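Local coordinates for protein prephenate dehydrogenase (Corynebacterium glutamicum ATCC 13032, PDB 3KTD) that probably catalyses the NAD(P)+-dependent oxidative decarboxylation of prephenate, a step on the way to tyrosine, at residues 16-21 and 134-139; 25-30 and 175-180; 92-97 and 117-122; 183-188 and 330-335; 207-212 and 225-230. All blocks are in the same frame, centred on the assembly; numbering follows the deposited sequence.

Contact 1: residues 16-21 and 134-139; sequences LGLIGG and WSASMD
The indole of Trp134 turns an edge, not a face, to residues 16-21. Leu16 O lies at this edge near the ring plane, and Trp134 CZ3 comes to 3.7 Å from Gly21 CA. One face of the indole carries Ser137 OG, placed off-centre toward the rim. Trp134 CG is anti to the backbone N (chi1 166°), and this brings the edge of the six-membered ring to Gly21. Trp134 also meets Phe52, with the ring planes at about 80°.

Beside the ring, Trp134 CA makes a weak CA-H...O contact of 3.2 Å to Leu16 O. Ser137 CB packs at 3.6 Å against Gly21 C. Farther along, Leu18 CB meets Ala136 CB at 4.1 Å, and Leu18 CD1 lies by Ala136 O.

Within 134-139, Ser137 OG donates to Trp134 O at 2.8 Å, and Ser137 N uses the same oxygen.

Gly17 and Gly20 fit the GxGxxG pattern of a Rossmann dinucleotide-binding turn, and Gly17 is the N-cap of helix 18-29. The interface itself is van der Waals in character. The glycine-rich turn and the 134-139 loop are thus fitted by shape, while polar links to the helix come from Arg25 NE to Ser137 OG and Ser22 OG to Met138 N.

Contact 2: residues 25-30 and 175-180; sequences RDLHAA and ALAVGA
Val178 reaches toward helix 18-29 with one methyl branch, CG1. Its chi1 of -57° sets CG1 anti to the carbonyl carbon, and from there CG1 touches two side chains. It lies 3.6 Å from Asp26 CB and 3.9 Å from Leu27 CD2. The side chains of Leu27 and Val178 cross obliquely.

Leu27 has CG beside its backbone N (chi1 -76°) and an extended chi2 of 177°. This carries CD2 out to the second segment, where it also approaches Ala177 CB at 4.5 Å. Asp26 shares the Leu27 type of chi1, but only its CB takes part in the packing. Its carboxylate turns to another partner, and OD1 accepts a hydrogen bond from Gly140 N. Ala30 CB closes one end of the contact, 4.1 Å from Ala177 O.

Val178 also packs on Trp147 of strand 146-149, so it touches both helix 18-29 and the sheet.

The second segment turns sharply just after Val178. Gly179, with positive phi, is the C-prime residue of a Schellman motif that ends helix 162-177. The contact therefore joins this helix end to the last turn of helix 18-29, the first helix of the Rossmann-type nucleotide-binding fold.

Contact 3: residues 92-97 and 117-122; sequences APNNGF and QHRYVG
Arg119 grips Asn94 side-on, with NE and NH2 both directed to one atom, OD1. The bond from Arg119 NH2 to Asn94 OD1 is 3.0 Å and lies in the carbonyl plane. The one from Arg119 NE to Asn94 OD1 is 3.1 Å, but NE stands above that plane. OD1 itself sits in the guanidinium plane, at its edge. The amide and guanidinium planes are 63° apart. The arginine chain bends at chi2 (-73°), which turns the guanidinium back to the 92-95 turn. Arg119 NH1 donates to His118 O at 2.9 Å, which further limits rotation of the group.

Two backbone bonds form a parallel bridge between Phe97 and Tyr120. Phe97 N donates to Arg119 O at 2.8 Å, and Val121 N donates to Phe97 O at 3.0 Å.

The packing centres on the Phe97 ring. Tyr120 CA lies over the centre of one face. Tyr120 CB makes an off-centre CH-pi contact, 4.2 Å from the Phe97 ring centroid. The two aromatic rings meet obliquely, with planes at 37°. Asn95 O lies at the edge of the Phe97 ring, and Arg119 CB is 3.4 Å from this same Asn95 O.

Tyr120 OH bonds to Asp99, and Tyr120 packs against helix 105-113. That helix links strands 97-99 and 120-125 in a beta-alpha-beta crossover. Arg119 and Val121 touch helix 162-177. Phe97 and Asn95 touch Ile72 of strand 71-74, the neighbour of strand 97-99 in the sheet.

Contact 4: residues 183-188 and 330-335; sequences VPSRVG and HAETLG
Arg186 and Glu332 form a two-pronged salt bridge. Arg186 NH2 meets Glu332 OE1 at 2.7 Å, and Arg186 NE meets Glu332 OE2 at 2.9 Å. Both oxygens are approached on their syn sides, slightly out of the carboxylate plane. The guanidinium and carboxylate planes are 33° apart, so the pairing is twisted. Arg186 bends at chi3 (-60°) to bring NE and NH2 to the acid, while Glu332 stays extended beyond CG.

Backbone hydrogen bonding adds a third grip. Arg186 N donates to Glu332 OE2 at 2.9 Å, using the anti lone pair of that oxygen. The carboxylate thus takes three bonds from one residue, which would be expected to favour its charged form. Within the segment, Ser185 OG donates to Arg186 O at 2.8 Å, on a lone pair in the carbonyl plane.

The apolar contact is that of Pro184 CG with Ala331 CB, at 3.4 Å.

A weak CA-H...O contact joins Glu332 CA to Pro184 O, 3.6 Å away.

The helix end is polar. Gly335, with positive phi, is the C-prime residue of a Schellman motif that ends helix 324-334. Its O bonds to Ser221 of the second subunit.

Strand 181-184 is an outermost strand of the large sheet within this chain and pairs with strand 146-149. Arg186 is the N-cap of the long helix 187-214. The contact thus fastens helix 324-334 to the junction of strand and helix, and Phe151 packs against Pro184, Arg186 and Glu332.

Contact 5: residues 207-212 and 225-230; sequences TLAIVG and GSYRDS
Leu208 and Tyr227 form the tight side of this contact. Leu208 CG lies 3.7 Å from Tyr227 CE1, and the two side chains lie alongside, pointing opposite ways. Leu208 CG is anti to the backbone N (chi1 178°), which sends the isobutyl group toward helix 225-230. Its CD2 meets Ser230 CB at 3.4 Å. Tyr227 also has CG anti to its N (chi1 -170°), and its ring reaches across to helix 207-212. The OH at its far end comes within 3.5 Å of Gly212 CA. Gly212 has no side chain there, so the hydroxyl can come close to the backbone.

At the hydroxyl end the fit is less direct, and a water takes part. It accepts a hydrogen bond from Tyr227 OH at 3.0 Å and gives one to Ala209 O, also at 3.0 Å. The direct approach of Tyr227 OH to Ala209 O has a poor angle, and the water makes the link instead. The axes of the two short segments stay 10.3 Å apart at 132°. The tyrosine ring spans this distance.

The second subunit covers much of this region. Its Tyr291 meets the Tyr227 ring edge-to-face, and its Arg232 forms a salt bridge with Asp229. Within the chain the chemistry is a leucine packed beside a tyrosine, and the water gives the proton of the buried phenol an acceptor. This joins two helices of the dimerization region at the subunit interface.

Overall arrangement
Contacts 1, 2 and 3 belong to the Rossmann-type part, and contact 5 to the helical dimerization part. Contact 4 lies at the passage between them. Contacts 1 and 2 share helix 18-29 and touch mainly through Arg25. Contact 1 is only partly buried; the other four are buried. Contacts 3 and 4 reach the same large sheet and are the ones with direct side-chain bonds from arginine, to an amide and to a carboxylate. Contacts 1 and 2 rely on apolar packing, and contact 5 adds a water bridge. Contacts 4 and 5 share helix 187-214, with centres 32 Å apart, and both touch the second subunit.

Contact 1: residues 16-21 and 134-139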
# COMPACT_ATOMS: atom_id res chain seq x y z
N LEU A 16 -16.50 -19.80 13.61
CA LEU A 16 -15.65 -19.19 14.62
C LEU A 16 -14.20 -19.04 14.16
O LEU A 16 -13.29 -19.58 14.78
CB LEU A 16 -15.73 -19.98 15.93
CG LEU A 16 -17.11 -19.92 16.59
CD1 LEU A 16 -17.22 -20.84 17.80
CD2 LEU A 16 -17.43 -18.48 16.96
N GLY A 17 -14.02 -18.30 13.07
CA GLY A 17 -12.68 -17.96 12.56
C GLY A 17 -12.27 -16.56 12.98
O GLY A 17 -12.70 -16.06 14.02
N LEU A 18 -11.43 -15.91 12.17
CA LEU A 18 -10.97 -14.56 12.47
C LEU A 18 -12.10 -13.65 12.96
O LEU A 18 -12.01 -13.05 14.03
CB LEU A 18 -10.33 -13.92 11.25
CG LEU A 18 -9.80 -12.51 11.49
CD1 LEU A 18 -8.59 -12.54 12.43
CD2 LEU A 18 -9.45 -11.84 10.17
N ILE A 19 -13.16 -13.55 12.15
CA ILE A 19 -14.28 -12.65 12.47
C ILE A 19 -15.16 -13.20 13.58
O ILE A 19 -15.33 -12.55 14.61
CB ILE A 19 -15.17 -12.37 11.25
CG1 ILE A 19 -14.37 -11.81 10.08
CG2 ILE A 19 -16.25 -11.38 11.64
CD1 ILE A 19 -13.71 -10.51 10.37
N GLY A 20 -15.72 -14.38 13.37
CA GLY A 20 -16.64 -15.00 14.32
C GLY A 20 -16.02 -15.25 15.69
O GLY A 20 -16.62 -14.96 16.72
N GLY A 21 -14.81 -15.80 15.68
CA GLY A 21 -14.10 -16.10 16.92
C GLY A 21 -13.80 -14.84 17.70
O GLY A 21 -14.06 -14.78 18.91
N TRP A 134 -10.14 -20.99 13.99
CA TRP A 134 -10.24 -20.47 15.38
C TRP A 134 -8.97 -19.87 15.97
O TRP A 134 -9.04 -18.91 16.73
CB TRP A 134 -10.80 -21.57 16.31
CG TRP A 134 -10.68 -21.33 17.79
CD1 TRP A 134 -9.92 -22.04 18.66
CD2 TRP A 134 -11.35 -20.33 18.58
NE1 TRP A 134 -10.07 -21.57 19.94
CE2 TRP A 134 -10.94 -20.52 19.92
CE3 TRP A 134 -12.26 -19.30 18.30
CZ2 TRP A 134 -11.40 -19.72 20.97
CZ3 TRP A 134 -12.72 -18.50 19.34
CH2 TRP A 134 -12.29 -18.72 20.66
N SER A 135 -7.81 -20.40 15.60
CA SER A 135 -6.54 -19.87 16.10
C SER A 135 -6.30 -18.44 15.63
O SER A 135 -5.47 -17.74 16.18
CB SER A 135 -5.37 -20.77 15.70
OG SER A 135 -5.12 -20.74 14.30
N ALA A 136 -7.04 -18.02 14.60
CA ALA A 136 -6.95 -16.66 14.07
C ALA A 136 -7.66 -15.61 14.94
O ALA A 136 -7.45 -14.42 14.75
CB ALA A 136 -7.52 -16.62 12.66
N SER A 137 -8.50 -16.06 15.87
CA SER A 137 -9.30 -15.14 16.68
C SER A 137 -8.48 -14.38 17.70
O SER A 137 -7.59 -14.94 18.34
CB SER A 137 -10.41 -15.91 17.40
OG SER A 137 -9.88 -16.78 18.38
N MSE A 138 -8.81 -13.10 17.88
CA MSE A 138 -8.09 -12.23 18.82
C MSE A 138 -9.04 -11.31 19.59
O MSE A 138 -10.25 -11.35 19.40
CB MSE A 138 -7.06 -11.41 18.07
CG MSE A 138 -7.64 -10.60 16.93
SE MSE A 138 -6.27 -9.89 15.77
CE MSE A 138 -5.03 -11.43 15.71
N ASP A 139 -8.46 -10.51 20.48
CA ASP A 139 -9.22 -9.53 21.27
C ASP A 139 -9.14 -8.14 20.65
O ASP A 139 -8.14 -7.78 20.03
CB ASP A 139 -8.70 -9.49 22.71
CG ASP A 139 -9.00 -10.76 23.48
OD1 ASP A 139 -8.28 -11.06 24.44
OD2 ASP A 139 -9.96 -11.46 23.14

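Contact 2: residues 25-30 and 175-180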
# COMPACT_ATOMS: atom_id res chain seq x y z
N ARG A 25 -15.08 -13.77 21.41
CA ARG A 25 -14.15 -13.37 22.47
C ARG A 25 -14.48 -11.99 23.03
O ARG A 25 -14.50 -11.81 24.25
CB ARG A 25 -12.70 -13.39 21.98
CG ARG A 25 -12.08 -14.76 21.76
CD ARG A 25 -10.66 -14.59 21.22
NE ARG A 25 -9.91 -15.84 21.06
CZ ARG A 25 -9.35 -16.52 22.05
NH1 ARG A 25 -9.46 -16.12 23.31
NH2 ARG A 25 -8.69 -17.64 21.78
N ASP A 26 -14.73 -11.02 22.14
CA ASP A 26 -15.03 -9.65 22.58
C ASP A 26 -16.37 -9.57 23.31
O ASP A 26 -16.51 -8.82 24.28
CB ASP A 26 -15.00 -8.66 21.40
CG ASP A 26 -13.58 -8.29 20.96
OD1 ASP A 26 -12.63 -8.43 21.77
OD2 ASP A 26 -13.42 -7.82 19.81
N LEU A 27 -17.36 -10.32 22.84
CA LEU A 27 -18.67 -10.35 23.47
C LEU A 27 -18.60 -11.00 24.85
O LEU A 27 -19.33 -10.61 25.76
CB LEU A 27 -19.69 -11.11 22.62
CG LEU A 27 -20.23 -10.38 21.39
CD1 LEU A 27 -21.15 -11.28 20.61
CD2 LEU A 27 -20.94 -9.08 21.77
N HIS A 28 -17.72 -11.99 24.98
CA HIS A 28 -17.52 -12.70 26.24
C HIS A 28 -16.82 -11.78 27.22
O HIS A 28 -17.19 -11.71 28.39
CB HIS A 28 -16.71 -13.97 26.01
CG HIS A 28 -16.62 -14.87 27.20
ND1 HIS A 28 -17.66 -15.68 27.60
CD2 HIS A 28 -15.59 -15.12 28.05
CE1 HIS A 28 -17.29 -16.37 28.66
NE2 HIS A 28 -16.04 -16.05 28.95
N ALA A 29 -15.80 -11.07 26.72
CA ALA A 29 -15.05 -10.09 27.51
C ALA A 29 -16.02 -9.03 28.05
O ALA A 29 -16.06 -8.78 29.25
CB ALA A 29 -13.94 -9.43 26.67
N ALA A 30 -16.82 -8.46 27.14
CA ALA A 30 -17.85 -7.48 27.50
C ALA A 30 -19.00 -8.08 28.32
O ALA A 30 -19.95 -7.38 28.64
CB ALA A 30 -18.41 -6.79 26.25
N ALA A 175 -22.50 -4.58 17.38
CA ALA A 175 -21.34 -3.94 16.76
C ALA A 175 -20.75 -2.86 17.67
O ALA A 175 -19.52 -2.70 17.75
CB ALA A 175 -21.71 -3.34 15.41
N LEU A 176 -21.62 -2.11 18.35
CA LEU A 176 -21.16 -1.06 19.26
C LEU A 176 -20.57 -1.67 20.55
O LEU A 176 -19.60 -1.15 21.09
CB LEU A 176 -22.28 -0.07 19.59
CG LEU A 176 -22.85 0.81 18.47
CD1 LEU A 176 -24.10 1.53 18.99
CD2 LEU A 176 -21.83 1.82 17.93
N ALA A 177 -21.15 -2.78 21.01
CA ALA A 177 -20.66 -3.49 22.21
C ALA A 177 -19.19 -3.93 22.11
O ALA A 177 -18.53 -4.10 23.16
CB ALA A 177 -21.55 -4.69 22.51
N VAL A 178 -18.67 -4.11 20.89
CA VAL A 178 -17.26 -4.51 20.67
C VAL A 178 -16.39 -3.37 20.09
O VAL A 178 -15.46 -3.60 19.29
CB VAL A 178 -17.18 -5.79 19.78
CG1 VAL A 178 -17.97 -6.93 20.40
CG2 VAL A 178 -17.68 -5.52 18.35
N GLY A 179 -16.70 -2.14 20.49
CA GLY A 179 -15.94 -0.95 20.10
C GLY A 179 -15.97 -0.52 18.64
O GLY A 179 -15.13 0.27 18.22
N ALA A 180 -16.92 -1.01 17.86
CA ALA A 180 -16.96 -0.63 16.45
C ALA A 180 -17.66 0.70 16.23
O ALA A 180 -18.34 1.21 17.11
CB ALA A 180 -17.62 -1.71 15.61

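Contact 3: residues 92-97 and 117-122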
# COMPACT_ATOMS: atom_id res chain seq x y z
N ALA A 92 -34.32 -22.56 12.37
CA ALA A 92 -34.63 -21.39 13.21
C ALA A 92 -35.29 -20.35 12.31
O ALA A 92 -34.75 -19.25 12.11
CB ALA A 92 -33.37 -20.84 13.84
N PRO A 93 -36.47 -20.68 11.78
CA PRO A 93 -37.10 -19.86 10.75
C PRO A 93 -37.62 -18.51 11.25
O PRO A 93 -37.86 -17.62 10.44
CB PRO A 93 -38.27 -20.72 10.27
CG PRO A 93 -38.28 -21.97 11.11
CD PRO A 93 -37.39 -21.71 12.28
N ASN A 94 -37.79 -18.37 12.56
CA ASN A 94 -38.29 -17.11 13.13
C ASN A 94 -37.18 -16.25 13.74
O ASN A 94 -37.41 -15.09 14.05
CB ASN A 94 -39.41 -17.39 14.15
CG ASN A 94 -40.20 -16.12 14.52
OD1 ASN A 94 -40.49 -15.28 13.66
ND2 ASN A 94 -40.53 -15.97 15.80
N ASN A 95 -35.99 -16.80 13.91
CA ASN A 95 -34.88 -16.04 14.47
C ASN A 95 -34.39 -14.93 13.56
O ASN A 95 -34.41 -15.06 12.34
CB ASN A 95 -33.69 -16.95 14.78
CG ASN A 95 -33.99 -17.95 15.83
OD1 ASN A 95 -34.88 -18.78 15.66
ND2 ASN A 95 -33.28 -17.87 16.94
N GLY A 96 -33.95 -13.83 14.16
CA GLY A 96 -33.28 -12.76 13.41
C GLY A 96 -31.84 -13.18 13.13
O GLY A 96 -31.29 -14.03 13.85
N PHE A 97 -31.21 -12.61 12.10
CA PHE A 97 -29.84 -12.98 11.77
C PHE A 97 -29.10 -11.98 10.89
O PHE A 97 -29.71 -11.25 10.11
CB PHE A 97 -29.82 -14.36 11.10
CG PHE A 97 -30.50 -14.39 9.78
CD1 PHE A 97 -31.88 -14.59 9.69
CD2 PHE A 97 -29.77 -14.20 8.60
CE1 PHE A 97 -32.52 -14.61 8.46
CE2 PHE A 97 -30.40 -14.22 7.36
CZ PHE A 97 -31.78 -14.43 7.29
N GLN A 117 -36.07 -12.02 4.19
CA GLN A 117 -35.79 -10.59 4.38
C GLN A 117 -36.47 -9.96 5.61
O GLN A 117 -36.00 -8.95 6.12
CB GLN A 117 -36.07 -9.76 3.12
CG GLN A 117 -37.48 -9.81 2.57
CD GLN A 117 -37.68 -10.94 1.59
OE1 GLN A 117 -37.08 -12.00 1.74
NE2 GLN A 117 -38.51 -10.72 0.59
N HIS A 118 -37.54 -10.56 6.10
CA HIS A 118 -38.20 -10.04 7.30
C HIS A 118 -37.41 -10.35 8.59
O HIS A 118 -37.75 -9.83 9.64
CB HIS A 118 -39.65 -10.55 7.40
CG HIS A 118 -40.56 -9.97 6.35
ND1 HIS A 118 -40.84 -10.62 5.17
CD2 HIS A 118 -41.23 -8.80 6.30
CE1 HIS A 118 -41.66 -9.88 4.44
NE2 HIS A 118 -41.90 -8.76 5.10
N ARG A 119 -36.35 -11.15 8.50
CA ARG A 119 -35.53 -11.49 9.68
C ARG A 119 -34.02 -11.19 9.55
O ARG A 119 -33.25 -11.54 10.43
CB ARG A 119 -35.70 -12.98 9.99
CG ARG A 119 -37.10 -13.38 10.41
CD ARG A 119 -37.40 -12.90 11.82
NE ARG A 119 -38.80 -13.12 12.19
CZ ARG A 119 -39.77 -12.22 12.08
NH1 ARG A 119 -39.53 -10.98 11.65
NH2 ARG A 119 -41.01 -12.55 12.43
N TYR A 120 -33.63 -10.51 8.48
CA TYR A 120 -32.23 -10.31 8.13
C TYR A 120 -31.74 -8.87 8.26
O TYR A 120 -32.43 -7.93 7.86
CB TYR A 120 -32.01 -10.75 6.68
CG TYR A 120 -30.65 -10.42 6.09
CD1 TYR A 120 -29.48 -10.98 6.60
CD2 TYR A 120 -30.54 -9.59 4.98
CE1 TYR A 120 -28.25 -10.70 6.03
CE2 TYR A 120 -29.32 -9.30 4.41
CZ TYR A 120 -28.18 -9.86 4.94
OH TYR A 120 -26.97 -9.56 4.38
N VAL A 121 -30.56 -8.71 8.83
CA VAL A 121 -29.88 -7.43 8.81
C VAL A 121 -28.45 -7.63 8.33
O VAL A 121 -27.63 -8.24 9.02
CB VAL A 121 -29.90 -6.73 10.15
CG1 VAL A 121 -29.22 -5.35 10.01
CG2 VAL A 121 -31.34 -6.61 10.66
N GLY A 122 -28.15 -7.13 7.14
CA GLY A 122 -26.81 -7.25 6.60
C GLY A 122 -25.80 -6.51 7.45
O GLY A 122 -26.09 -5.46 8.02

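Contact 4: residues 183-188 and 330-335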
# COMPACT_ATOMS: atom_id res chain seq x y z
N VAL A 183 -21.58 2.22 10.71
CA VAL A 183 -21.94 3.07 9.58
C VAL A 183 -23.09 2.40 8.86
O VAL A 183 -22.96 1.26 8.43
CB VAL A 183 -20.78 3.20 8.58
CG1 VAL A 183 -21.22 4.00 7.37
CG2 VAL A 183 -19.61 3.85 9.24
N PRO A 184 -24.23 3.08 8.74
CA PRO A 184 -25.33 2.45 8.04
C PRO A 184 -25.20 2.64 6.53
O PRO A 184 -24.75 3.70 6.09
CB PRO A 184 -26.53 3.21 8.57
CG PRO A 184 -26.02 4.58 8.79
CD PRO A 184 -24.57 4.44 9.17
N SER A 185 -25.58 1.62 5.76
CA SER A 185 -25.56 1.73 4.30
C SER A 185 -26.51 0.73 3.66
O SER A 185 -26.67 -0.37 4.15
CB SER A 185 -24.14 1.50 3.76
OG SER A 185 -24.13 1.47 2.34
N ARG A 186 -27.13 1.11 2.56
CA ARG A 186 -27.90 0.15 1.77
C ARG A 186 -26.89 -0.66 0.96
O ARG A 186 -25.70 -0.32 0.91
CB ARG A 186 -28.92 0.84 0.88
CG ARG A 186 -30.07 1.42 1.67
CD ARG A 186 -30.87 2.44 0.88
NE ARG A 186 -30.06 3.58 0.46
CZ ARG A 186 -30.54 4.67 -0.13
NH1 ARG A 186 -31.83 4.80 -0.36
NH2 ARG A 186 -29.71 5.65 -0.47
N VAL A 187 -27.38 -1.72 0.32
CA VAL A 187 -26.49 -2.66 -0.39
C VAL A 187 -25.75 -2.08 -1.61
O VAL A 187 -24.61 -2.45 -1.86
CB VAL A 187 -27.23 -3.94 -0.81
CG1 VAL A 187 -27.72 -4.68 0.41
CG2 VAL A 187 -28.36 -3.62 -1.78
N GLY A 188 -26.41 -1.21 -2.36
CA GLY A 188 -25.82 -0.64 -3.58
C GLY A 188 -24.69 0.34 -3.31
O GLY A 188 -23.60 0.21 -3.88
N HIS A 330 -29.07 9.90 5.51
CA HIS A 330 -28.22 11.05 5.76
C HIS A 330 -26.85 10.57 6.23
O HIS A 330 -25.83 11.12 5.85
CB HIS A 330 -28.90 11.99 6.77
CG HIS A 330 -28.27 13.35 6.89
ND1 HIS A 330 -28.35 14.11 8.04
CD2 HIS A 330 -27.56 14.08 6.00
CE1 HIS A 330 -27.72 15.25 7.85
NE2 HIS A 330 -27.22 15.26 6.62
N ALA A 331 -26.83 9.51 7.04
CA ALA A 331 -25.58 8.93 7.52
C ALA A 331 -24.83 8.23 6.40
O ALA A 331 -23.59 8.27 6.34
CB ALA A 331 -25.85 7.96 8.65
N GLU A 332 -25.58 7.57 5.52
CA GLU A 332 -25.02 6.85 4.38
C GLU A 332 -24.28 7.79 3.43
O GLU A 332 -23.15 7.52 3.03
CB GLU A 332 -26.15 6.14 3.62
CG GLU A 332 -25.71 5.25 2.45
CD GLU A 332 -26.87 4.94 1.51
OE1 GLU A 332 -27.23 5.81 0.69
OE2 GLU A 332 -27.42 3.82 1.57
N THR A 333 -24.93 8.90 3.08
CA THR A 333 -24.36 9.89 2.17
C THR A 333 -23.08 10.50 2.73
O THR A 333 -22.13 10.79 2.00
CB THR A 333 -25.36 11.04 1.94
OG1 THR A 333 -26.65 10.51 1.65
CG2 THR A 333 -24.88 11.95 0.79
N LEU A 334 -23.07 10.69 4.05
CA LEU A 334 -21.97 11.32 4.74
C LEU A 334 -20.92 10.33 5.24
O LEU A 334 -19.83 10.73 5.65
CB LEU A 334 -22.51 12.14 5.92
CG LEU A 334 -23.35 13.38 5.59
CD1 LEU A 334 -23.88 13.99 6.87
CD2 LEU A 334 -22.52 14.40 4.81
N GLY A 335 -21.23 9.04 5.22
CA GLY A 335 -20.33 8.05 5.80
C GLY A 335 -20.25 8.23 7.31
O GLY A 335 -19.26 7.89 7.95

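Contact 5: residues 207-212 and 225-230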
# COMPACT_ATOMS: atom_id res chain seq x y z
N THR A 207 -1.93 -6.94 -9.90
CA THR A 207 -1.37 -6.43 -11.14
C THR A 207 0.06 -5.96 -10.95
O THR A 207 0.93 -6.26 -11.76
CB THR A 207 -2.19 -5.25 -11.69
OG1 THR A 207 -3.58 -5.61 -11.75
CG2 THR A 207 -1.70 -4.86 -13.07
N LEU A 208 0.30 -5.23 -9.86
CA LEU A 208 1.61 -4.67 -9.56
C LEU A 208 2.61 -5.78 -9.28
O LEU A 208 3.76 -5.70 -9.71
CB LEU A 208 1.53 -3.72 -8.37
CG LEU A 208 2.86 -3.10 -7.92
CD1 LEU A 208 3.47 -2.26 -9.04
CD2 LEU A 208 2.71 -2.29 -6.64
N ALA A 209 2.18 -6.81 -8.56
CA ALA A 209 3.09 -7.91 -8.23
C ALA A 209 3.57 -8.62 -9.49
O ALA A 209 4.74 -9.02 -9.57
CB ALA A 209 2.45 -8.89 -7.27
N ILE A 210 2.67 -8.79 -10.45
CA ILE A 210 3.00 -9.46 -11.70
C ILE A 210 3.99 -8.62 -12.52
O ILE A 210 5.03 -9.14 -12.95
CB ILE A 210 1.75 -9.75 -12.55
CG1 ILE A 210 0.86 -10.78 -11.84
CG2 ILE A 210 2.14 -10.27 -13.93
CD1 ILE A 210 -0.50 -10.93 -12.48
N VAL A 211 3.67 -7.34 -12.71
CA VAL A 211 4.54 -6.44 -13.47
C VAL A 211 5.95 -6.36 -12.85
O VAL A 211 6.95 -6.24 -13.56
CB VAL A 211 3.94 -5.03 -13.62
CG1 VAL A 211 4.91 -4.10 -14.38
CG2 VAL A 211 2.60 -5.10 -14.35
N GLY A 212 6.01 -6.42 -11.52
CA GLY A 212 7.30 -6.43 -10.82
C GLY A 212 8.04 -7.74 -11.01
O GLY A 212 9.24 -7.75 -11.31
N GLY A 225 10.02 -0.04 0.08
CA GLY A 225 8.84 0.13 0.93
C GLY A 225 7.52 0.39 0.22
O GLY A 225 6.48 -0.15 0.62
N SER A 226 7.55 1.22 -0.82
CA SER A 226 6.34 1.52 -1.55
C SER A 226 5.78 0.26 -2.20
O SER A 226 4.58 0.01 -2.16
CB SER A 226 6.57 2.64 -2.58
OG SER A 226 7.48 2.25 -3.61
N TYR A 227 6.67 -0.56 -2.76
CA TYR A 227 6.28 -1.81 -3.41
C TYR A 227 5.77 -2.85 -2.43
O TYR A 227 4.78 -3.52 -2.69
CB TYR A 227 7.45 -2.40 -4.17
CG TYR A 227 7.10 -3.55 -5.06
CD1 TYR A 227 6.52 -3.33 -6.30
CD2 TYR A 227 7.38 -4.86 -4.68
CE1 TYR A 227 6.22 -4.39 -7.14
CE2 TYR A 227 7.07 -5.92 -5.50
CZ TYR A 227 6.50 -5.69 -6.73
OH TYR A 227 6.20 -6.75 -7.56
N ARG A 228 6.49 -3.01 -1.33
CA ARG A 228 6.07 -3.89 -0.25
C ARG A 228 4.63 -3.59 0.13
O ARG A 228 3.80 -4.49 0.19
CB ARG A 228 6.95 -3.73 0.99
CG ARG A 228 8.20 -4.61 1.01
CD ARG A 228 8.89 -4.52 2.38
NE ARG A 228 9.86 -5.60 2.56
N ASP A 229 4.35 -2.31 0.36
CA ASP A 229 3.02 -1.87 0.80
C ASP A 229 1.93 -2.05 -0.25
O ASP A 229 0.82 -2.52 0.06
CB ASP A 229 3.05 -0.39 1.24
CG ASP A 229 3.95 -0.15 2.44
OD1 ASP A 229 4.57 -1.12 2.93
OD2 ASP A 229 4.03 1.01 2.89
N SER A 230 2.24 -1.68 -1.49
CA SER A 230 1.26 -1.75 -2.57
C SER A 230 0.99 -3.16 -3.05
O SER A 230 -0.02 -3.37 -3.72
CB SER A 230 1.68 -0.88 -3.75
OG SER A 230 1.53 0.50 -3.44
O HOH W 1 6.62 -9.66 -7.28